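Local coordinates for protein citrate synthase (Sulfolobus solfataricus, PDB 1O7X) that belongs to the citrate synthase family of largely helical enzymes and is built here as a dimer of two copies of the chain, at residues A[73-78]-A[127-132]; A[82-87]-A[141-146]; A[170-175]-A[272-277]; A[177-182]-A[265-270]. One frame throughout, in Å; residues are numbered along the deposited sequence.

Interaction 1 of 4, residues A[73-78]-A[127-132]; sequences YEVPQE and MATLVA
T129, on helix 127-132, binds the backbone of Y73 and packs against V75. Its hydroxyl OG1 donates to the carbonyl oxygen Y73 O at 2.7 Å, arriving from 28° off the carbonyl plane with a C=O...donor angle of 124°. The first torsion sends the two branches of T129 to different tasks. At chi1 -65° OG1 lies beside its own backbone N and opposite its carbonyl carbon, turned to Y73, while CG2 meets V75. That second meeting is tip to tip, with V75 CG1 at 3.6 Å and V75 CG2 at 3.8 Å from T129 CG2. The Y73 ring offers its edge: OG1 of T129 lies near the ring plane, and Y73 CE2 touches A128 CB at 4.2 Å. The bond gives the buried hydroxyl and the main-chain oxygen a partner beside the methyl contact with V75. One step outward, K126, earlier on helix 116-138, bonds E74 O through NZ, so this helix holds two successive carbonyls. Such threonine-to-backbone bonding ties the loop leading into helix 77-85, with P76 as N-cap, to a buried helix of this mostly helical fold. Beyond the pair, Y73 leans on F152 and S155 of helix 152-161, and T129 is covered by I145 and P146 of a loop. L130 packs against V79 and I83 of helix 77-85 and against L96, T100 and L103 of helix 92-106.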
loop_
_atom_site.group_PDB
_atom_site.type_symbol
_atom_site.label_atom_id
_atom_site.label_comp_id
_atom_site.label_asym_id
_atom_site.label_seq_id
_atom_site.Cartn_x
_atom_site.Cartn_y
_atom_site.Cartn_z
ATOM N N TYR A 73 16.596 -17.862 0.022
ATOM C CA TYR A 73 15.265 -18.299 -0.381
ATOM C C TYR A 73 14.378 -18.668 0.798
ATOM O O TYR A 73 13.158 -18.484 0.742
ATOM C CB TYR A 73 15.303 -19.467 -1.359
ATOM C CG TYR A 73 15.810 -19.118 -2.741
ATOM C CD1 TYR A 73 17.005 -19.682 -3.189
ATOM C CD2 TYR A 73 15.138 -18.265 -3.606
ATOM C CE1 TYR A 73 17.510 -19.407 -4.443
ATOM C CE2 TYR A 73 15.632 -17.988 -4.858
ATOM C CZ TYR A 73 16.813 -18.562 -5.276
ATOM O OH TYR A 73 17.340 -18.302 -6.525
ATOM N N GLU A 74 14.985 -19.226 1.837
ATOM C CA GLU A 74 14.226 -19.650 3.009
ATOM C C GLU A 74 13.429 -18.475 3.567
ATOM O O GLU A 74 13.926 -17.356 3.601
ATOM C CB GLU A 74 15.116 -20.215 4.105
ATOM C CG GLU A 74 14.500 -21.298 4.981
ATOM C CD GLU A 74 15.522 -21.967 5.889
ATOM O OE1 GLU A 74 16.715 -21.568 5.870
ATOM O OE2 GLU A 74 15.157 -22.904 6.639
ATOM N N VAL A 75 12.174 -18.744 3.883
ATOM C CA VAL A 75 11.290 -17.802 4.532
ATOM C C VAL A 75 10.798 -18.450 5.832
ATOM O O VAL A 75 10.499 -19.648 5.860
ATOM C CB VAL A 75 10.088 -17.334 3.698
ATOM C CG1 VAL A 75 10.529 -16.753 2.362
ATOM C CG2 VAL A 75 9.033 -18.407 3.454
ATOM N N PRO A 76 10.717 -17.680 6.907
ATOM C CA PRO A 76 10.215 -18.191 8.175
ATOM C C PRO A 76 8.938 -18.985 7.946
ATOM O O PRO A 76 8.128 -18.619 7.087
ATOM C CB PRO A 76 9.999 -16.931 8.993
ATOM C CG PRO A 76 10.938 -15.929 8.431
ATOM C CD PRO A 76 11.030 -16.232 6.954
ATOM N N GLN A 77 8.692 -20.060 8.697
ATOM C CA GLN A 77 7.496 -20.872 8.498
ATOM C C GLN A 77 6.181 -20.155 8.766
ATOM O O GLN A 77 5.146 -20.528 8.190
ATOM C CB GLN A 77 7.592 -22.181 9.283
ATOM C CG GLN A 77 6.435 -23.150 9.165
ATOM C CD GLN A 77 6.409 -23.974 7.897
ATOM O OE1 GLN A 77 7.446 -24.281 7.290
ATOM N NE2 GLN A 77 5.216 -24.380 7.446
ATOM N N GLU A 78 6.194 -19.088 9.541
ATOM C CA GLU A 78 5.015 -18.301 9.875
ATOM C C GLU A 78 4.459 -17.641 8.623
ATOM O O GLU A 78 3.246 -17.677 8.449
ATOM C CB GLU A 78 5.285 -17.231 10.926
ATOM C CG GLU A 78 5.845 -17.801 12.215
ATOM C CD GLU A 78 7.255 -18.342 12.033
ATOM O OE1 GLU A 78 8.009 -17.698 11.281
ATOM O OE2 GLU A 78 7.558 -19.405 12.607
ATOM N N MET A 127 10.790 -13.224 -2.695
ATOM C CA MET A 127 9.628 -13.106 -3.555
ATOM C C MET A 127 9.471 -14.370 -4.404
ATOM O O MET A 127 8.379 -14.941 -4.497
ATOM C CB MET A 127 9.651 -11.874 -4.460
ATOM C CG MET A 127 8.995 -10.647 -3.864
ATOM S SD MET A 127 7.208 -10.519 -3.881
ATOM C CE MET A 127 6.628 -12.193 -3.884
ATOM N N ALA A 128 10.576 -14.902 -4.939
ATOM C CA ALA A 128 10.475 -16.174 -5.653
ATOM C C ALA A 128 9.812 -17.240 -4.791
ATOM O O ALA A 128 8.962 -17.998 -5.284
ATOM C CB ALA A 128 11.835 -16.638 -6.139
ATOM N N THR A 129 10.199 -17.363 -3.531
ATOM C CA THR A 129 9.589 -18.330 -2.609
ATOM C C THR A 129 8.095 -18.040 -2.417
ATOM O O THR A 129 7.248 -18.932 -2.536
ATOM C CB THR A 129 10.331 -18.292 -1.257
ATOM O OG1 THR A 129 11.669 -18.742 -1.508
ATOM C CG2 THR A 129 9.716 -19.162 -0.192
ATOM N N LEU A 130 7.764 -16.762 -2.201
ATOM C CA LEU A 130 6.381 -16.354 -2.034
ATOM C C LEU A 130 5.571 -16.808 -3.238
ATOM O O LEU A 130 4.661 -17.647 -3.149
ATOM C CB LEU A 130 6.240 -14.860 -1.745
ATOM C CG LEU A 130 6.539 -14.387 -0.307
ATOM C CD1 LEU A 130 6.226 -12.908 -0.095
ATOM C CD2 LEU A 130 5.769 -15.196 0.731
ATOM N N VAL A 131 5.946 -16.310 -4.413
ATOM C CA VAL A 131 5.284 -16.658 -5.661
ATOM C C VAL A 131 5.189 -18.154 -5.878
ATOM O O VAL A 131 4.127 -18.724 -6.212
ATOM C CB VAL A 131 6.041 -15.977 -6.801
ATOM C CG1 VAL A 131 5.349 -16.185 -8.131
ATOM C CG2 VAL A 131 6.133 -14.494 -6.483
ATOM N N ALA A 132 6.293 -18.868 -5.636
ATOM C CA ALA A 132 6.236 -20.323 -5.819
ATOM C C ALA A 132 5.155 -20.900 -4.922
ATOM O O ALA A 132 4.313 -21.654 -5.414
ATOM C CB ALA A 132 7.613 -20.910 -5.575
#

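Interaction 2 of 4, residues A[82-87]-A[141-146]; sequences TIYLMP and NKPRIP
Y84 carries most of this surface contact, its ring reaching from helix 77-85 to the loop at N141 and P143. The phenol ends on the main chain: Y84 OH donates to N141 O at 2.6 Å, with a C=O...donor angle of 146° and the donor tilted 31° from the carbonyl plane. N141 O itself lies in the plane of the Y84 ring, at its edge, and is 3.3 Å from Y84 CE2 as well, so the oxygen sits at the hydroxyl corner of the ring. N141 contributes this backbone atom, whereas its CB is directed away from the tyrosine and its side chain rests on R136. P143 supplies the apolar half. The two side chains cross obliquely, with P143 CD 3.8 Å from Y84 CZ and P143 CB 4.0 Å from Y84 CE1. The hydroxyl also passes close to P143 N, a tertiary amide nitrogen with no hydrogen to share, so this approach is not a hydrogen bond. R136 and R137 of helix 116-138 also touch the tyrosine, and R136 NH1 bonds K142 O, a further tie on the loop. T82, L85, M86 and P87 pack on the second subunit. A tyrosine hydroxyl bonded to a main-chain carbonyl thus joins helix 77-85, whose end packs on that subunit, to the irregular loop between helices 116-138 and 152-161 of the citrate synthase fold.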
loop_
_atom_site.group_PDB
_atom_site.type_symbol
_atom_site.label_atom_id
_atom_site.label_comp_id
_atom_site.label_asym_id
_atom_site.label_seq_id
_atom_site.Cartn_x
_atom_site.Cartn_y
_atom_site.Cartn_z
ATOM N N THR A 82 0.784 -18.519 7.318
ATOM C CA THR A 82 -0.132 -17.424 7.044
ATOM C C THR A 82 -0.772 -17.591 5.675
ATOM O O THR A 82 -1.986 -17.441 5.512
ATOM C CB THR A 82 0.743 -16.154 7.133
ATOM O OG1 THR A 82 0.775 -15.698 8.484
ATOM C CG2 THR A 82 0.280 -15.054 6.220
ATOM N N ILE A 83 0.049 -17.895 4.665
ATOM C CA ILE A 83 -0.405 -18.061 3.284
ATOM C C ILE A 83 -1.291 -19.299 3.251
ATOM O O ILE A 83 -2.349 -19.313 2.626
ATOM C CB ILE A 83 0.734 -18.174 2.263
ATOM C CG1 ILE A 83 1.324 -16.784 1.944
ATOM C CG2 ILE A 83 0.309 -18.838 0.946
ATOM C CD1 ILE A 83 2.627 -16.917 1.178
ATOM N N TYR A 84 -0.891 -20.335 3.980
ATOM C CA TYR A 84 -1.723 -21.531 3.997
ATOM C C TYR A 84 -2.957 -21.337 4.876
ATOM O O TYR A 84 -3.882 -22.143 4.633
ATOM C CB TYR A 84 -0.894 -22.778 4.286
ATOM C CG TYR A 84 -0.247 -23.360 3.037
ATOM C CD1 TYR A 84 0.844 -22.741 2.435
ATOM C CD2 TYR A 84 -0.747 -24.518 2.461
ATOM C CE1 TYR A 84 1.422 -23.267 1.301
ATOM C CE2 TYR A 84 -0.184 -25.054 1.311
ATOM C CZ TYR A 84 0.907 -24.422 0.737
ATOM O OH TYR A 84 1.458 -24.936 -0.402
ATOM N N LEU A 85 -3.095 -20.316 5.721
ATOM C CA LEU A 85 -4.320 -20.077 6.441
ATOM C C LEU A 85 -5.397 -19.389 5.601
ATOM O O LEU A 85 -6.583 -19.474 5.964
ATOM C CB LEU A 85 -4.136 -19.221 7.705
ATOM C CG LEU A 85 -3.513 -19.904 8.919
ATOM C CD1 LEU A 85 -3.190 -18.864 9.977
ATOM C CD2 LEU A 85 -4.376 -21.024 9.491
ATOM N N MET A 86 -5.058 -18.686 4.523
ATOM C CA MET A 86 -6.069 -18.048 3.678
ATOM C C MET A 86 -6.752 -19.033 2.731
ATOM O O MET A 86 -6.284 -20.143 2.420
ATOM C CB MET A 86 -5.370 -16.922 2.917
ATOM C CG MET A 86 -4.525 -16.016 3.810
ATOM S SD MET A 86 -5.553 -15.246 5.100
ATOM C CE MET A 86 -6.579 -14.263 4.046
ATOM N N PRO A 87 -7.941 -18.679 2.243
ATOM C CA PRO A 87 -8.689 -19.503 1.324
ATOM C C PRO A 87 -7.889 -19.813 0.073
ATOM O O PRO A 87 -7.417 -18.877 -0.599
ATOM C CB PRO A 87 -9.895 -18.663 0.921
ATOM C CG PRO A 87 -9.955 -17.531 1.868
ATOM C CD PRO A 87 -8.591 -17.357 2.454
ATOM N N ASN A 141 -1.002 -28.048 -3.000
ATOM C CA ASN A 141 0.153 -28.853 -2.679
ATOM C C ASN A 141 0.846 -28.416 -1.395
ATOM O O ASN A 141 0.571 -27.308 -0.948
ATOM C CB ASN A 141 1.186 -28.829 -3.799
ATOM C CG ASN A 141 0.769 -28.942 -5.237
ATOM O OD1 ASN A 141 0.010 -29.827 -5.634
ATOM N ND2 ASN A 141 1.285 -28.023 -6.055
ATOM N N LYS A 142 1.738 -29.231 -0.836
ATOM C CA LYS A 142 2.522 -28.802 0.316
ATOM C C LYS A 142 3.524 -27.746 -0.182
ATOM O O LYS A 142 3.901 -27.743 -1.352
ATOM C CB LYS A 142 3.356 -29.919 0.942
ATOM C CG LYS A 142 2.620 -31.174 1.362
ATOM C CD LYS A 142 1.722 -30.950 2.570
ATOM C CE LYS A 142 0.993 -32.226 2.974
ATOM N NZ LYS A 142 1.652 -32.956 4.112
ATOM N N PRO A 143 3.988 -26.901 0.723
ATOM C CA PRO A 143 4.912 -25.846 0.398
ATOM C C PRO A 143 6.297 -26.343 0.022
ATOM O O PRO A 143 6.764 -27.317 0.603
ATOM C CB PRO A 143 4.981 -24.986 1.650
ATOM C CG PRO A 143 4.469 -25.831 2.755
ATOM C CD PRO A 143 3.549 -26.834 2.134
ATOM N N ARG A 144 6.932 -25.645 -0.913
ATOM C CA ARG A 144 8.274 -25.971 -1.353
ATOM C C ARG A 144 9.102 -24.701 -1.490
ATOM O O ARG A 144 8.732 -23.690 -2.085
ATOM C CB ARG A 144 8.212 -26.755 -2.656
ATOM C CG ARG A 144 9.508 -27.420 -3.094
ATOM C CD ARG A 144 9.234 -28.568 -4.064
ATOM N NE ARG A 144 10.292 -29.564 -4.026
ATOM C CZ ARG A 144 11.206 -29.870 -4.927
ATOM N NH1 ARG A 144 11.294 -29.249 -6.096
ATOM N NH2 ARG A 144 12.086 -30.833 -4.662
ATOM N N ILE A 145 10.288 -24.740 -0.891
ATOM C CA ILE A 145 11.241 -23.638 -0.889
ATOM C C ILE A 145 12.329 -23.850 -1.935
ATOM O O ILE A 145 12.913 -24.921 -2.027
ATOM C CB ILE A 145 11.928 -23.574 0.501
ATOM C CG1 ILE A 145 10.876 -23.630 1.601
ATOM C CG2 ILE A 145 12.852 -22.377 0.623
ATOM C CD1 ILE A 145 10.319 -22.350 2.154
ATOM N N PRO A 146 12.647 -22.822 -2.708
ATOM C CA PRO A 146 13.681 -22.875 -3.708
ATOM C C PRO A 146 15.018 -23.264 -3.107
ATOM O O PRO A 146 15.416 -22.676 -2.097
ATOM C CB PRO A 146 13.785 -21.461 -4.258
ATOM C CG PRO A 146 12.452 -20.884 -3.981
ATOM C CD PRO A 146 12.000 -21.492 -2.673
#

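Interaction 3 of 4, residues A[170-175]-A[272-277]; sequences INAMDK and KKLALT
A mainly apolar, nearly antiparallel and partly buried helix-helix packing joins helix 167-180 to helix 266-279 through one leucine, L274, which lies against N171, A172 and K175. The axes of segments 170-175 and 272-277 come within 10.2 Å, and their directions differ by 162°. L274 CD2 does most of the touching: it lies 3.7 Å from A172 CA, 3.8 Å from K175 CB and 4.0 Å from N171 ND2. The small A172 lets the leucine approach the backbone of the facing helix. L274 CD1 adds a contact to K175 CB at 4.0 Å. The lysine crosses L274 at about a right angle, with only the start of its chain in the contact. A bend at chi2 (-45°) swings the rest aside, and K175 NZ forms a salt bridge with D174 OD1 at 2.8 Å, meeting the oxygen nearly along its C-O axis; G42 O is a further partner. The ammonium thus has its partners, D174 and G42, to the side of the leucine contact. Helix 316-323 backs both partners, with L323 on A172 and V319 on L274. M173 faces helix 152-161, whereas K272, A275 and L276 face F289 of helix 283-303.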
loop_
_atom_site.group_PDB
_atom_site.type_symbol
_atom_site.label_atom_id
_atom_site.label_comp_id
_atom_site.label_asym_id
_atom_site.label_seq_id
_atom_site.Cartn_x
_atom_site.Cartn_y
_atom_site.Cartn_z
ATOM N N ILE A 170 13.885 -23.116 -18.497
ATOM C CA ILE A 170 14.694 -22.239 -17.667
ATOM C C ILE A 170 14.959 -20.929 -18.384
ATOM O O ILE A 170 15.000 -19.873 -17.769
ATOM C CB ILE A 170 16.055 -22.835 -17.275
ATOM C CG1 ILE A 170 15.816 -24.129 -16.506
ATOM C CG2 ILE A 170 16.897 -21.835 -16.488
ATOM C CD1 ILE A 170 17.063 -24.783 -15.990
ATOM N N ASN A 171 15.211 -21.014 -19.673
ATOM C CA ASN A 171 15.462 -19.865 -20.506
ATOM C C ASN A 171 14.239 -18.967 -20.631
ATOM O O ASN A 171 14.359 -17.737 -20.603
ATOM C CB ASN A 171 15.844 -20.399 -21.896
ATOM C CG ASN A 171 16.319 -19.221 -22.728
ATOM O OD1 ASN A 171 17.420 -18.735 -22.438
ATOM N ND2 ASN A 171 15.504 -18.792 -23.683
ATOM N N ALA A 172 13.071 -19.582 -20.837
ATOM C CA ALA A 172 11.851 -18.789 -21.039
ATOM C C ALA A 172 11.488 -18.085 -19.736
ATOM O O ALA A 172 11.276 -16.869 -19.764
ATOM C CB ALA A 172 10.750 -19.611 -21.664
ATOM N N MET A 173 11.529 -18.772 -18.601
ATOM C CA MET A 173 11.272 -18.130 -17.324
ATOM C C MET A 173 12.261 -16.983 -17.102
ATOM O O MET A 173 11.826 -15.855 -16.839
ATOM C CB MET A 173 11.360 -19.084 -16.126
ATOM C CG MET A 173 10.749 -18.441 -14.870
ATOM S SD MET A 173 9.041 -17.963 -15.199
ATOM C CE MET A 173 8.965 -16.270 -14.661
ATOM N N ASP A 174 13.556 -17.256 -17.184
ATOM C CA ASP A 174 14.616 -16.281 -17.013
ATOM C C ASP A 174 14.527 -15.067 -17.927
ATOM O O ASP A 174 14.886 -13.962 -17.501
ATOM C CB ASP A 174 15.980 -16.969 -17.192
ATOM C CG ASP A 174 17.151 -15.997 -17.224
ATOM O OD1 ASP A 174 17.649 -15.691 -18.338
ATOM O OD2 ASP A 174 17.557 -15.518 -16.133
ATOM N N LYS A 175 14.083 -15.208 -19.172
ATOM C CA LYS A 175 13.980 -14.061 -20.078
ATOM C C LYS A 175 12.739 -13.222 -19.757
ATOM O O LYS A 175 12.731 -11.993 -19.856
ATOM C CB LYS A 175 13.951 -14.454 -21.556
ATOM C CG LYS A 175 15.139 -15.238 -22.050
ATOM C CD LYS A 175 16.459 -14.671 -21.568
ATOM C CE LYS A 175 17.539 -15.730 -21.757
ATOM N NZ LYS A 175 18.704 -15.428 -20.875
ATOM N N LYS A 272 6.860 -13.281 -28.320
ATOM C CA LYS A 272 6.405 -14.248 -29.316
ATOM C C LYS A 272 7.448 -15.321 -29.605
ATOM O O LYS A 272 7.143 -16.527 -29.584
ATOM C CB LYS A 272 5.994 -13.535 -30.593
ATOM C CG LYS A 272 5.294 -14.474 -31.566
ATOM C CD LYS A 272 5.328 -13.864 -32.947
ATOM C CE LYS A 272 4.114 -12.982 -33.156
ATOM N NZ LYS A 272 3.484 -13.298 -34.475
ATOM N N LYS A 273 8.692 -14.880 -29.823
ATOM C CA LYS A 273 9.805 -15.799 -30.017
ATOM C C LYS A 273 9.821 -16.839 -28.898
ATOM O O LYS A 273 9.692 -18.029 -29.203
ATOM C CB LYS A 273 11.174 -15.130 -30.052
ATOM C CG LYS A 273 11.411 -14.097 -31.126
ATOM C CD LYS A 273 12.896 -13.730 -31.183
ATOM C CE LYS A 273 13.063 -12.247 -31.505
ATOM N NZ LYS A 273 14.128 -12.006 -32.525
ATOM N N LEU A 274 9.925 -16.419 -27.636
ATOM C CA LEU A 274 9.918 -17.367 -26.530
ATOM C C LEU A 274 8.782 -18.386 -26.627
ATOM O O LEU A 274 9.025 -19.550 -26.299
ATOM C CB LEU A 274 9.825 -16.665 -25.174
ATOM C CG LEU A 274 10.998 -15.821 -24.698
ATOM C CD1 LEU A 274 10.541 -14.830 -23.643
ATOM C CD2 LEU A 274 12.119 -16.666 -24.107
ATOM N N ALA A 275 7.575 -18.026 -27.049
ATOM C CA ALA A 275 6.469 -18.961 -27.149
ATOM C C ALA A 275 6.682 -19.992 -28.251
ATOM O O ALA A 275 6.340 -21.170 -28.079
ATOM C CB ALA A 275 5.168 -18.202 -27.337
ATOM N N LEU A 276 7.315 -19.573 -29.359
ATOM C CA LEU A 276 7.616 -20.493 -30.447
ATOM C C LEU A 276 8.522 -21.584 -29.873
ATOM O O LEU A 276 8.321 -22.768 -30.119
ATOM C CB LEU A 276 8.331 -19.896 -31.649
ATOM C CG LEU A 276 7.533 -19.098 -32.683
ATOM C CD1 LEU A 276 8.464 -18.231 -33.517
ATOM C CD2 LEU A 276 6.715 -19.982 -33.604
ATOM N N THR A 277 9.488 -21.147 -29.077
ATOM C CA THR A 277 10.453 -22.011 -28.428
ATOM C C THR A 277 9.887 -23.122 -27.578
ATOM O O THR A 277 10.625 -24.117 -27.444
ATOM C CB THR A 277 11.449 -21.120 -27.659
ATOM O OG1 THR A 277 12.750 -21.293 -28.245
ATOM C CG2 THR A 277 11.562 -21.367 -26.169
#

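Interaction 4 of 4, residues A[177-182]-A[265-270]; sequences LILYTD and DPRAKI
L179 and R267 bring their CA atoms to 6.4 Å, where helix 167-180 passes the first turn of helix 266-279. D265 is the N-cap of that second helix: its carbonyl oxygen takes the amides of both A268 and K269, and its OD1 takes R267 N at 3.1 Å, a bond met on the anti side, 31° out of the carboxylate plane. Across the contact, L179 divides its methyls. CD2 of L179 lies 3.4 Å from R267 CB, the two side chains sliding past each other in opposite directions, and L179 CD1 meets I270 CG2 at 3.7 Å. R267 CD also comes to 3.6 Å from L179 O. R267 starts with CG between its backbone N and carbonyl carbon (chi1 82°), and bends at chi2 and chi3 curl the guanidinium back to D265. There R267 NE meets the syn lone pair of D265 OD1 at 3.1 Å (N-H...O 157°), nearly in the guanidinium plane, and NH2 makes a weak bond to OD2. NH1 lies at the edge of the Y180 ring, whose hydroxyl bonds S316 and D313. D265 OD2 also accepts from T312 N. The chemistry thus separates: apolar atoms join the helices, while the cap residue fixes the rotation of the guanidinium from within its own segment, and T312 in turn helps to position that carboxylate.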
loop_
_atom_site.group_PDB
_atom_site.type_symbol
_atom_site.label_atom_id
_atom_site.label_comp_id
_atom_site.label_asym_id
_atom_site.label_seq_id
_atom_site.Cartn_x
_atom_site.Cartn_y
_atom_site.Cartn_z
ATOM N N LEU A 177 11.584 -12.701 -16.818
ATOM C CA LEU A 177 11.971 -11.893 -15.683
ATOM C C LEU A 177 12.661 -10.604 -16.095
ATOM O O LEU A 177 12.294 -9.522 -15.606
ATOM C CB LEU A 177 12.817 -12.691 -14.692
ATOM C CG LEU A 177 12.173 -13.929 -14.048
ATOM C CD1 LEU A 177 13.189 -14.726 -13.256
ATOM C CD2 LEU A 177 10.999 -13.538 -13.168
ATOM N N ILE A 178 13.633 -10.698 -17.010
ATOM C CA ILE A 178 14.286 -9.525 -17.559
ATOM C C ILE A 178 13.259 -8.653 -18.279
ATOM O O ILE A 178 13.294 -7.422 -18.154
ATOM C CB ILE A 178 15.340 -9.884 -18.635
ATOM C CG1 ILE A 178 16.370 -10.858 -18.046
ATOM C CG2 ILE A 178 16.018 -8.659 -19.238
ATOM C CD1 ILE A 178 17.021 -11.752 -19.093
ATOM N N LEU A 179 12.397 -9.274 -19.085
ATOM C CA LEU A 179 11.456 -8.470 -19.859
ATOM C C LEU A 179 10.440 -7.680 -19.053
ATOM O O LEU A 179 10.031 -6.641 -19.585
ATOM C CB LEU A 179 10.725 -9.350 -20.870
ATOM C CG LEU A 179 11.513 -9.814 -22.102
ATOM C CD1 LEU A 179 10.748 -10.917 -22.843
ATOM C CD2 LEU A 179 11.797 -8.646 -23.030
ATOM N N TYR A 180 10.014 -8.082 -17.855
ATOM C CA TYR A 180 8.979 -7.354 -17.147
ATOM C C TYR A 180 9.515 -6.492 -16.004
ATOM O O TYR A 180 8.751 -5.875 -15.250
ATOM C CB TYR A 180 7.938 -8.300 -16.583
ATOM C CG TYR A 180 6.693 -8.608 -17.355
ATOM C CD1 TYR A 180 6.171 -9.899 -17.311
ATOM C CD2 TYR A 180 6.023 -7.662 -18.110
ATOM C CE1 TYR A 180 5.018 -10.222 -18.007
ATOM C CE2 TYR A 180 4.862 -7.980 -18.788
ATOM C CZ TYR A 180 4.372 -9.258 -18.739
ATOM O OH TYR A 180 3.225 -9.589 -19.420
ATOM N N THR A 181 10.829 -6.450 -15.877
ATOM C CA THR A 181 11.511 -5.747 -14.810
ATOM C C THR A 181 11.048 -4.328 -14.549
ATOM O O THR A 181 10.868 -3.991 -13.360
ATOM C CB THR A 181 13.019 -5.806 -15.102
ATOM O OG1 THR A 181 13.434 -7.155 -14.838
ATOM C CG2 THR A 181 13.827 -4.857 -14.250
ATOM N N ASP A 182 10.908 -3.471 -15.547
ATOM C CA ASP A 182 10.450 -2.115 -15.357
ATOM C C ASP A 182 9.762 -1.565 -16.599
ATOM O O ASP A 182 10.000 -1.994 -17.742
ATOM C CB ASP A 182 11.585 -1.156 -14.969
ATOM C CG ASP A 182 11.025 0.049 -14.262
ATOM O OD1 ASP A 182 10.425 -0.202 -13.198
ATOM O OD2 ASP A 182 11.077 1.211 -14.661
ATOM N N ASP A 265 5.090 -3.381 -29.550
ATOM C CA ASP A 265 5.887 -3.411 -28.319
ATOM C C ASP A 265 7.123 -4.269 -28.541
ATOM O O ASP A 265 7.058 -5.459 -28.835
ATOM C CB ASP A 265 5.017 -3.933 -27.188
ATOM C CG ASP A 265 5.466 -3.816 -25.759
ATOM O OD1 ASP A 265 6.656 -3.862 -25.407
ATOM O OD2 ASP A 265 4.596 -3.715 -24.873
ATOM N N PRO A 266 8.290 -3.684 -28.283
ATOM C CA PRO A 266 9.550 -4.396 -28.335
ATOM C C PRO A 266 9.512 -5.686 -27.538
ATOM O O PRO A 266 9.893 -6.752 -28.043
ATOM C CB PRO A 266 10.557 -3.459 -27.691
ATOM C CG PRO A 266 9.818 -2.267 -27.236
ATOM C CD PRO A 266 8.468 -2.269 -27.878
ATOM N N ARG A 267 8.996 -5.649 -26.292
ATOM C CA ARG A 267 9.022 -6.922 -25.556
ATOM C C ARG A 267 7.949 -7.897 -25.987
ATOM O O ARG A 267 7.933 -9.091 -25.634
ATOM C CB ARG A 267 9.274 -6.579 -24.109
ATOM C CG ARG A 267 8.162 -6.146 -23.214
ATOM C CD ARG A 267 8.498 -4.947 -22.327
ATOM N NE ARG A 267 7.322 -4.101 -22.397
ATOM C CZ ARG A 267 6.398 -3.648 -21.612
ATOM N NH1 ARG A 267 6.409 -3.948 -20.324
ATOM N NH2 ARG A 267 5.449 -2.863 -22.076
ATOM N N ALA A 268 7.025 -7.522 -26.870
ATOM C CA ALA A 268 6.001 -8.406 -27.406
ATOM C C ALA A 268 6.711 -9.243 -28.475
ATOM O O ALA A 268 6.622 -10.461 -28.615
ATOM C CB ALA A 268 4.870 -7.616 -28.024
ATOM N N LYS A 269 7.564 -8.537 -29.221
ATOM C CA LYS A 269 8.376 -9.141 -30.275
ATOM C C LYS A 269 9.163 -10.260 -29.646
ATOM O O LYS A 269 8.984 -11.377 -30.115
ATOM C CB LYS A 269 9.174 -8.079 -31.014
ATOM C CG LYS A 269 10.561 -8.454 -31.515
ATOM C CD LYS A 269 11.225 -7.274 -32.220
ATOM C CE LYS A 269 10.842 -7.231 -33.693
ATOM N NZ LYS A 269 11.497 -6.097 -34.412
ATOM N N ILE A 270 9.912 -10.063 -28.579
ATOM C CA ILE A 270 10.649 -11.139 -27.894
ATOM C C ILE A 270 9.708 -12.148 -27.262
ATOM O O ILE A 270 9.968 -13.360 -27.262
ATOM C CB ILE A 270 11.561 -10.543 -26.802
ATOM C CG1 ILE A 270 12.412 -9.443 -27.431
ATOM C CG2 ILE A 270 12.445 -11.550 -26.083
ATOM C CD1 ILE A 270 13.567 -8.909 -26.638
#

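Interactions 3 and 4 hold one pair of elements, helix 167-180 and helix 266-279, at successive levels, and meet where L274 touches L179. Interaction 4, nearer the centre of the chain, is buried, whereas interaction 3 is only partly so. Both join their helices mainly by apolar contact, and each has a salt bridge within one segment, D174–K175 and D265–R267, rather than across the contact. Interactions 1 and 2 share helix 77-85, which with its lead-in meets helix 116-138 in interaction 1 and the loop after that helix in interaction 2; they touch through T129 and P146. Each uses one hydroxyl-to-carbonyl bond, buried in interaction 1 and at the surface in interaction 2. The two pairs stand about 25 Å or more apart, centre to centre.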